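Side-chain contacts in protein phosphatase Slingshot homolog 2 (Homo sapiens, PDB 2NT2), which dephosphorylates and activates the actin-depolymerizing factor cofilin, and so regulates actin filament dynamics, through a dual-specificity phosphatase catalytic domain: residues Ser130-Arg133 with Gln134-Glu137; Ile74-Ala77 with Lys78-Ser82; Tyr115-Val118 with Lys119-Thr123. The protein carries 1 engineered substitution. One frame throughout, in Å; residues are numbered along the deposited sequence.

Interaction 1: Ser130-Arg133 with Gln134-Glu137; sequences SFMR and QLEE
Gln134 sits one helical turn after Ser130 and is bonded back to it through the backbone, Gln134 N to Ser130 O at 3.1 Å. The next three steps of helix 129-143 repeat this i to i+4 pattern, the straightest being Glu136 N to Met132 O with an N-H...O angle of 169°. The carboxamide of Gln134 folds back beside Ser130, bringing NE2 to 2.7 Å from Ser130 OG, but the angle there is poor for a hydrogen bond and each group is satisfied elsewhere: Ser130 OG by Glu59 O, Gln134 NE2 by Thr61 O and Gln134 OE1 by Leu63 N. With CG anti to the carbonyl carbon (chi1 -78°), the Gln134 chain runs alongside Phe131. NE2 reaches the edge of the Phe131 ring, 4.0 Å from CD2, the amide plane nearly perpendicular to the ring. On another side of the helix, Met132 CE presses on Leu135 CD1 at 3.3 Å, tighter than usual for two carbons. Leu135 also packs on Ile100 and Ala101 of helix 94-107. The polar ends of Ser130 and Gln134 thus fasten this helix to the backbone of residues 59-63, beside Phe131, whose side chain lies about 8 Å from that of the engineered active-site residue Ser88.

Interaction 2: Ile74-Ala77 with Lys78-Ser82; sequences ISKA and KKHGS
Ala77 O takes the amide of Ser82 at 3.0 Å, while Lys76 O, one residue earlier, accepts His80 N at 3.2 Å. The Ser82 amide stands 42° out of the plane of its carbonyl. A second, weak bond from His80 N also reaches Ala77 O. Before these come the ordinary helical bonds, Lys79 N to Ser75 O at 3.0 Å and a weak one from Lys78 N to Ile74 O. The side chain of Lys78 turns back along the helix: a bend at chi3 (110°) lays CE against Ser75 O at 3.3 Å, with Ser75 OG 4.1 Å from the same carbon. This contact is made by the aliphatic part of the lysine, and its ammonium group carries on to a long, weak ion pair with Glu106. Lys79 CB rests on Lys76 O at 3.2 Å.

A Schellman motif ends helix 67-79, defined by the Ser82 N to Ala77 O bond and, inside it, Gly81 N to Lys78 O at 2.8 Å. Gly81 is the C-prime residue, with positive phi (60°). The chain then turns directly into strand 83-87 of the central sheet. Around the motif, the buried methyl of Ala77 packs on Tyr32 of strand 30-35, and Ser82 touches Tyr32 and Arg31, so the turn is seated against the strand next to the one it leads into. Ile74 and Lys78 both touch His10, and Lys76 NZ makes a long, weak ion pair with Glu49 of strand 49-52.

Interaction 3: Tyr115-Val118 with Lys119-Thr123; sequences YDYV and KERRT
Arg121 lies flat on the ring of Tyr117 one turn earlier, a cation-pi stack near the C-terminal end of helix 111-121. The planes are 23° apart and the centres 3.9 Å, with the guanidinium offset toward the rim. Bends at chi2 and chi3 (137° and -147°) fold the arginine back over the ring, where NE also makes a weak bond to Tyr117 O at 3.4 Å. Tyr117 OH is bonded to Ile7 O, and the ring also meets Phe8 and, edge-to-face, Trp109. With an alanine in its place, the guanidinium is likely to lose the surface beneath it and turn more freely, and Ile7 O to lose its phenolic partner.

Among the backbone bonds, Lys119 N to Tyr115 O and Arg122 N to Val118 O (2.9 Å) carry the helix to its end. The Arg122 guanidinium is bonded to Met90 O, Gly91 O and Thr5 OG1; its side chain is about 7 Å from that of the engineered active-site residue Ser88.

Apolar contact is lighter: Lys119 CB sits over one face of the Tyr115 ring, 4.2 Å from CE2. Beyond it the lysine bends at chi2 and curls onto the departing chain, where NZ bonds Thr123 O at 2.7 Å.

Overall arrangement
Along the chain the three contacts come in series as interactions 2, 3 and 1; none nests in or crosses another, and none closes a long loop, since each joins adjoining residues. Interaction 2 ends helix 67-79 and turns the chain into strand 83-87. After helix 94-107, interaction 3 covers the end of helix 111-121, and a short connection leads to interaction 1 on helix 129-143. Interactions 1 and 3 touch where Met132 SD meets Tyr115 CE1 at 4.1 Å, and both pack on helix 94-107. Interaction 2 stands apart, across the chain's centre from interaction 1, their centres 26 Å apart, and joins its helix to strand 30-35.

Interaction 1: Ser130-Arg133 with Gln134-Glu137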
loop_
_atom_site.group_PDB
_atom_site.type_symbol
_atom_site.label_atom_id
_atom_site.label_comp_id
_atom_site.label_asym_id
_atom_site.label_seq_id
_atom_site.Cartn_x
_atom_site.Cartn_y
_atom_site.Cartn_z
ATOM N N SER A 130 15.085 6.458 -1.690
ATOM C CA SER A 130 15.019 5.750 -2.968
ATOM C C SER A 130 13.574 5.522 -3.389
ATOM O O SER A 130 13.222 5.580 -4.569
ATOM C CB SER A 130 15.762 4.419 -2.889
ATOM O OG SER A 130 15.473 3.592 -4.000
ATOM N N PHE A 131 12.691 5.291 -2.416
ATOM C CA PHE A 131 11.283 5.130 -2.789
ATOM C C PHE A 131 10.728 6.459 -3.278
ATOM O O PHE A 131 9.917 6.513 -4.200
ATOM C CB PHE A 131 10.473 4.578 -1.621
ATOM C CG PHE A 131 10.778 3.108 -1.335
ATOM C CD1 PHE A 131 10.219 2.469 -0.236
ATOM C CD2 PHE A 131 11.615 2.393 -2.173
ATOM C CE1 PHE A 131 10.503 1.142 0.015
ATOM C CE2 PHE A 131 11.903 1.064 -1.929
ATOM C CZ PHE A 131 11.337 0.437 -0.831
ATOM N N MET A 132 11.217 7.547 -2.678
ATOM C CA MET A 132 10.782 8.868 -3.137
ATOM C C MET A 132 11.216 9.141 -4.568
ATOM O O MET A 132 10.432 9.622 -5.385
ATOM C CB MET A 132 11.280 9.965 -2.199
ATOM C CG MET A 132 10.769 9.865 -0.774
ATOM S SD MET A 132 9.194 10.705 -0.523
ATOM C CE MET A 132 8.076 9.660 -1.434
ATOM N N ARG A 133 12.469 8.834 -4.883
ATOM C CA ARG A 133 12.973 9.012 -6.243
ATOM C C ARG A 133 12.089 8.269 -7.239
ATOM O O ARG A 133 11.795 8.763 -8.326
ATOM C CB ARG A 133 14.415 8.520 -6.335
ATOM C CG ARG A 133 15.260 9.241 -7.373
ATOM C CD ARG A 133 15.724 8.290 -8.464
ATOM N NE ARG A 133 17.171 8.242 -8.608
ATOM C CZ ARG A 133 17.888 8.893 -9.516
ATOM N NH1 ARG A 133 17.285 9.678 -10.400
ATOM N NH2 ARG A 133 19.209 8.764 -9.535
ATOM N N GLN A 134 11.672 7.067 -6.849
ATOM C CA GLN A 134 10.918 6.206 -7.752
ATOM C C GLN A 134 9.505 6.704 -8.004
ATOM O O GLN A 134 8.978 6.545 -9.104
ATOM C CB GLN A 134 10.881 4.774 -7.202
ATOM C CG GLN A 134 12.175 4.015 -7.439
ATOM C CD GLN A 134 12.390 2.891 -6.446
ATOM O OE1 GLN A 134 11.596 1.952 -6.361
ATOM N NE2 GLN A 134 13.478 2.989 -5.700
ATOM N N LEU A 135 8.892 7.311 -6.998
ATOM C CA LEU A 135 7.561 7.890 -7.148
ATOM C C LEU A 135 7.586 9.067 -8.119
ATOM O O LEU A 135 6.670 9.223 -8.922
ATOM C CB LEU A 135 6.998 8.320 -5.791
ATOM C CG LEU A 135 6.504 7.186 -4.884
ATOM C CD1 LEU A 135 6.375 7.676 -3.448
ATOM C CD2 LEU A 135 5.190 6.611 -5.377
ATOM N N GLU A 136 8.650 9.860 -8.046
ATOM C CA GLU A 136 8.927 10.914 -9.009
ATOM C C GLU A 136 9.078 10.329 -10.413
ATOM O O GLU A 136 8.581 10.882 -11.389
ATOM C CB GLU A 136 10.215 11.655 -8.665
ATOM C CG GLU A 136 10.123 12.678 -7.556
ATOM C CD GLU A 136 11.504 13.159 -7.127
ATOM O OE1 GLU A 136 12.456 13.019 -7.930
ATOM O OE2 GLU A 136 11.613 13.659 -5.984
ATOM N N GLU A 137 9.789 9.201 -10.503
ATOM C CA GLU A 137 9.870 8.524 -11.796
ATOM C C GLU A 137 8.466 8.119 -12.256
ATOM O O GLU A 137 8.072 8.433 -13.377
ATOM C CB GLU A 137 10.786 7.301 -11.738
ATOM C CG GLU A 137 11.041 6.674 -13.098
ATOM C CD GLU A 137 12.186 5.690 -13.133
ATOM O OE1 GLU A 137 12.379 5.073 -14.209
ATOM O OE2 GLU A 137 12.885 5.532 -12.109
#

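Interaction 2: Ile74-Ala77 with Lys78-Ser82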
loop_
_atom_site.group_PDB
_atom_site.type_symbol
_atom_site.label_atom_id
_atom_site.label_comp_id
_atom_site.label_asym_id
_atom_site.label_seq_id
_atom_site.Cartn_x
_atom_site.Cartn_y
_atom_site.Cartn_z
ATOM N N ILE A 74 -5.244 -4.214 -5.742
ATOM C CA ILE A 74 -6.074 -3.242 -5.039
ATOM C C ILE A 74 -7.332 -2.932 -5.846
ATOM O O ILE A 74 -8.410 -2.756 -5.289
ATOM C CB ILE A 74 -5.327 -1.915 -4.789
ATOM C CG1 ILE A 74 -4.066 -2.030 -3.930
ATOM C CG2 ILE A 74 -6.275 -0.876 -4.205
ATOM C CD1 ILE A 74 -3.262 -0.749 -3.868
ATOM N N SER A 75 -7.156 -2.850 -7.162
ATOM C CA SER A 75 -8.257 -2.684 -8.099
ATOM C C SER A 75 -9.201 -3.883 -7.995
ATOM O O SER A 75 -10.421 -3.758 -8.081
ATOM C CB SER A 75 -7.724 -2.518 -9.523
ATOM O OG SER A 75 -8.421 -3.323 -10.456
ATOM N N LYS A 76 -8.607 -5.051 -7.788
ATOM C CA LYS A 76 -9.360 -6.279 -7.566
ATOM C C LYS A 76 -10.249 -6.169 -6.336
ATOM O O LYS A 76 -11.420 -6.549 -6.368
ATOM C CB LYS A 76 -8.393 -7.455 -7.428
ATOM C CG LYS A 76 -9.051 -8.778 -7.075
ATOM C CD LYS A 76 -8.014 -9.893 -7.036
ATOM C CE LYS A 76 -8.646 -11.253 -7.304
ATOM N NZ LYS A 76 -7.615 -12.324 -7.386
ATOM N N ALA A 77 -9.715 -5.622 -5.248
ATOM C CA ALA A 77 -10.490 -5.505 -4.016
ATOM C C ALA A 77 -11.775 -4.716 -4.264
ATOM O O ALA A 77 -12.875 -5.214 -4.035
ATOM C CB ALA A 77 -9.669 -4.869 -2.911
ATOM N N LYS A 78 -11.621 -3.496 -4.752
ATOM C CA LYS A 78 -12.741 -2.644 -5.136
ATOM C C LYS A 78 -13.722 -3.380 -6.043
ATOM O O LYS A 78 -14.937 -3.236 -5.916
ATOM C CB LYS A 78 -12.229 -1.382 -5.833
ATOM C CG LYS A 78 -12.916 -0.999 -7.130
ATOM C CD LYS A 78 -12.017 -0.136 -8.006
ATOM C CE LYS A 78 -11.561 -0.915 -9.231
ATOM N NZ LYS A 78 -10.982 -0.025 -10.269
ATOM N N LYS A 79 -13.183 -4.146 -6.984
ATOM C CA LYS A 79 -14.003 -4.816 -7.989
ATOM C C LYS A 79 -15.080 -5.656 -7.314
ATOM O O LYS A 79 -16.262 -5.575 -7.646
ATOM C CB LYS A 79 -13.119 -5.682 -8.888
ATOM C CG LYS A 79 -13.837 -6.316 -10.064
ATOM C CD LYS A 79 -12.865 -6.993 -11.013
ATOM C CE LYS A 79 -13.576 -8.050 -11.852
ATOM N NZ LYS A 79 -12.754 -8.468 -13.024
ATOM N N HIS A 80 -14.653 -6.445 -6.330
ATOM C CA HIS A 80 -15.578 -7.317 -5.620
ATOM C C HIS A 80 -16.253 -6.607 -4.458
ATOM O O HIS A 80 -16.772 -7.267 -3.559
ATOM C CB HIS A 80 -14.848 -8.575 -5.137
ATOM C CG HIS A 80 -14.345 -9.406 -6.282
ATOM N ND1 HIS A 80 -15.075 -9.618 -7.429
ATOM C CD2 HIS A 80 -13.185 -10.076 -6.457
ATOM C CE1 HIS A 80 -14.390 -10.382 -8.260
ATOM N NE2 HIS A 80 -13.234 -10.676 -7.692
ATOM N N GLY A 81 -16.262 -5.279 -4.487
ATOM C CA GLY A 81 -16.906 -4.498 -3.448
ATOM C C GLY A 81 -16.323 -4.728 -2.072
ATOM O O GLY A 81 -17.060 -4.783 -1.080
ATOM N N SER A 82 -15.001 -4.857 -1.975
ATOM C CA SER A 82 -14.371 -5.083 -0.674
ATOM C C SER A 82 -13.265 -4.061 -0.419
ATOM O O SER A 82 -13.092 -3.138 -1.208
ATOM C CB SER A 82 -13.822 -6.506 -0.558
ATOM O OG SER A 82 -13.576 -6.847 0.796
#

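Interaction 3: Tyr115-Val118 with Lys119-Thr123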
loop_
_atom_site.group_PDB
_atom_site.type_symbol
_atom_site.label_atom_id
_atom_site.label_comp_id
_atom_site.label_asym_id
_atom_site.label_seq_id
_atom_site.Cartn_x
_atom_site.Cartn_y
_atom_site.Cartn_z
ATOM N N TYR A 115 0.958 12.327 -2.249
ATOM C CA TYR A 115 1.776 12.241 -1.036
ATOM C C TYR A 115 1.136 13.063 0.085
ATOM O O TYR A 115 0.973 12.565 1.195
ATOM C CB TYR A 115 3.201 12.715 -1.301
ATOM C CG TYR A 115 4.108 12.724 -0.095
ATOM C CD1 TYR A 115 4.800 11.580 0.285
ATOM C CD2 TYR A 115 4.280 13.869 0.672
ATOM C CE1 TYR A 115 5.636 11.573 1.388
ATOM C CE2 TYR A 115 5.114 13.876 1.779
ATOM C CZ TYR A 115 5.788 12.725 2.132
ATOM O OH TYR A 115 6.616 12.732 3.231
ATOM N N ASP A 116 0.771 14.301 -0.230
ATOM C CA ASP A 116 0.085 15.199 0.675
ATOM C C ASP A 116 -1.230 14.613 1.188
ATOM O O ASP A 116 -1.579 14.765 2.356
ATOM C CB ASP A 116 -0.229 16.531 -0.022
ATOM C CG ASP A 116 0.982 17.437 -0.105
ATOM O OD1 ASP A 116 2.069 17.035 0.358
ATOM O OD2 ASP A 116 0.832 18.562 -0.627
ATOM N N TYR A 117 -1.968 13.982 0.281
ATOM C CA TYR A 117 -3.231 13.353 0.658
ATOM C C TYR A 117 -2.972 12.258 1.690
ATOM O O TYR A 117 -3.610 12.193 2.736
ATOM C CB TYR A 117 -3.929 12.782 -0.571
ATOM C CG TYR A 117 -5.250 12.110 -0.277
ATOM C CD1 TYR A 117 -6.418 12.856 -0.152
ATOM C CD2 TYR A 117 -5.330 10.731 -0.121
ATOM C CE1 TYR A 117 -7.622 12.235 0.118
ATOM C CE2 TYR A 117 -6.536 10.106 0.150
ATOM C CZ TYR A 117 -7.680 10.867 0.268
ATOM O OH TYR A 117 -8.888 10.266 0.536
ATOM N N VAL A 118 -2.001 11.408 1.370
ATOM C CA VAL A 118 -1.655 10.279 2.222
ATOM C C VAL A 118 -0.959 10.736 3.496
ATOM O O VAL A 118 -1.206 10.179 4.568
ATOM C CB VAL A 118 -0.757 9.265 1.487
ATOM C CG1 VAL A 118 -0.347 8.149 2.437
ATOM C CG2 VAL A 118 -1.462 8.697 0.262
ATOM N N LYS A 119 -0.109 11.753 3.400
ATOM C CA LYS A 119 0.639 12.206 4.575
ATOM C C LYS A 119 -0.297 12.784 5.632
ATOM O O LYS A 119 -0.083 12.594 6.828
ATOM C CB LYS A 119 1.696 13.236 4.188
ATOM C CG LYS A 119 2.374 13.909 5.371
ATOM C CD LYS A 119 3.392 12.987 6.027
ATOM C CE LYS A 119 4.384 13.771 6.869
ATOM N NZ LYS A 119 5.215 12.896 7.742
ATOM N N GLU A 120 -1.328 13.476 5.174
ATOM C CA GLU A 120 -2.310 14.115 6.042
ATOM C C GLU A 120 -3.017 13.115 6.943
ATOM O O GLU A 120 -3.188 13.360 8.138
ATOM C CB GLU A 120 -3.348 14.871 5.209
ATOM C CG GLU A 120 -3.483 16.332 5.614
ATOM C CD GLU A 120 -4.860 16.886 5.325
ATOM O OE1 GLU A 120 -5.772 16.676 6.155
ATOM O OE2 GLU A 120 -5.033 17.543 4.274
ATOM N N ARG A 121 -3.442 11.982 6.395
ATOM C CA ARG A 121 -4.120 10.963 7.187
ATOM C C ARG A 121 -3.157 10.066 7.943
ATOM O O ARG A 121 -3.381 9.711 9.101
ATOM C CB ARG A 121 -5.012 10.115 6.263
ATOM C CG ARG A 121 -6.161 10.928 5.709
ATOM C CD ARG A 121 -6.420 10.697 4.228
ATOM N NE ARG A 121 -6.907 11.931 3.604
ATOM C CZ ARG A 121 -8.186 12.231 3.417
ATOM N NH1 ARG A 121 -9.122 11.374 3.810
ATOM N NH2 ARG A 121 -8.524 13.380 2.851
ATOM N N ARG A 122 -2.065 9.685 7.287
ATOM C CA ARG A 122 -1.068 8.860 7.975
ATOM C C ARG A 122 0.237 9.637 8.130
ATOM O O ARG A 122 1.135 9.552 7.300
ATOM C CB ARG A 122 -0.839 7.541 7.244
ATOM C CG ARG A 122 0.128 6.622 7.970
ATOM C CD ARG A 122 -0.284 5.163 7.843
ATOM N NE ARG A 122 0.646 4.309 8.584
ATOM C CZ ARG A 122 0.299 3.631 9.672
ATOM N NH1 ARG A 122 -0.946 3.708 10.117
ATOM N NH2 ARG A 122 1.193 2.878 10.297
ATOM N N THR A 123 0.291 10.416 9.198
ATOM C CA THR A 123 1.368 11.337 9.497
ATOM C C THR A 123 2.725 10.662 9.577
ATOM O O THR A 123 3.754 11.293 9.314
ATOM C CB THR A 123 1.074 12.079 10.820
ATOM O OG1 THR A 123 1.134 11.168 11.921
ATOM C CG2 THR A 123 -0.348 12.628 10.788
#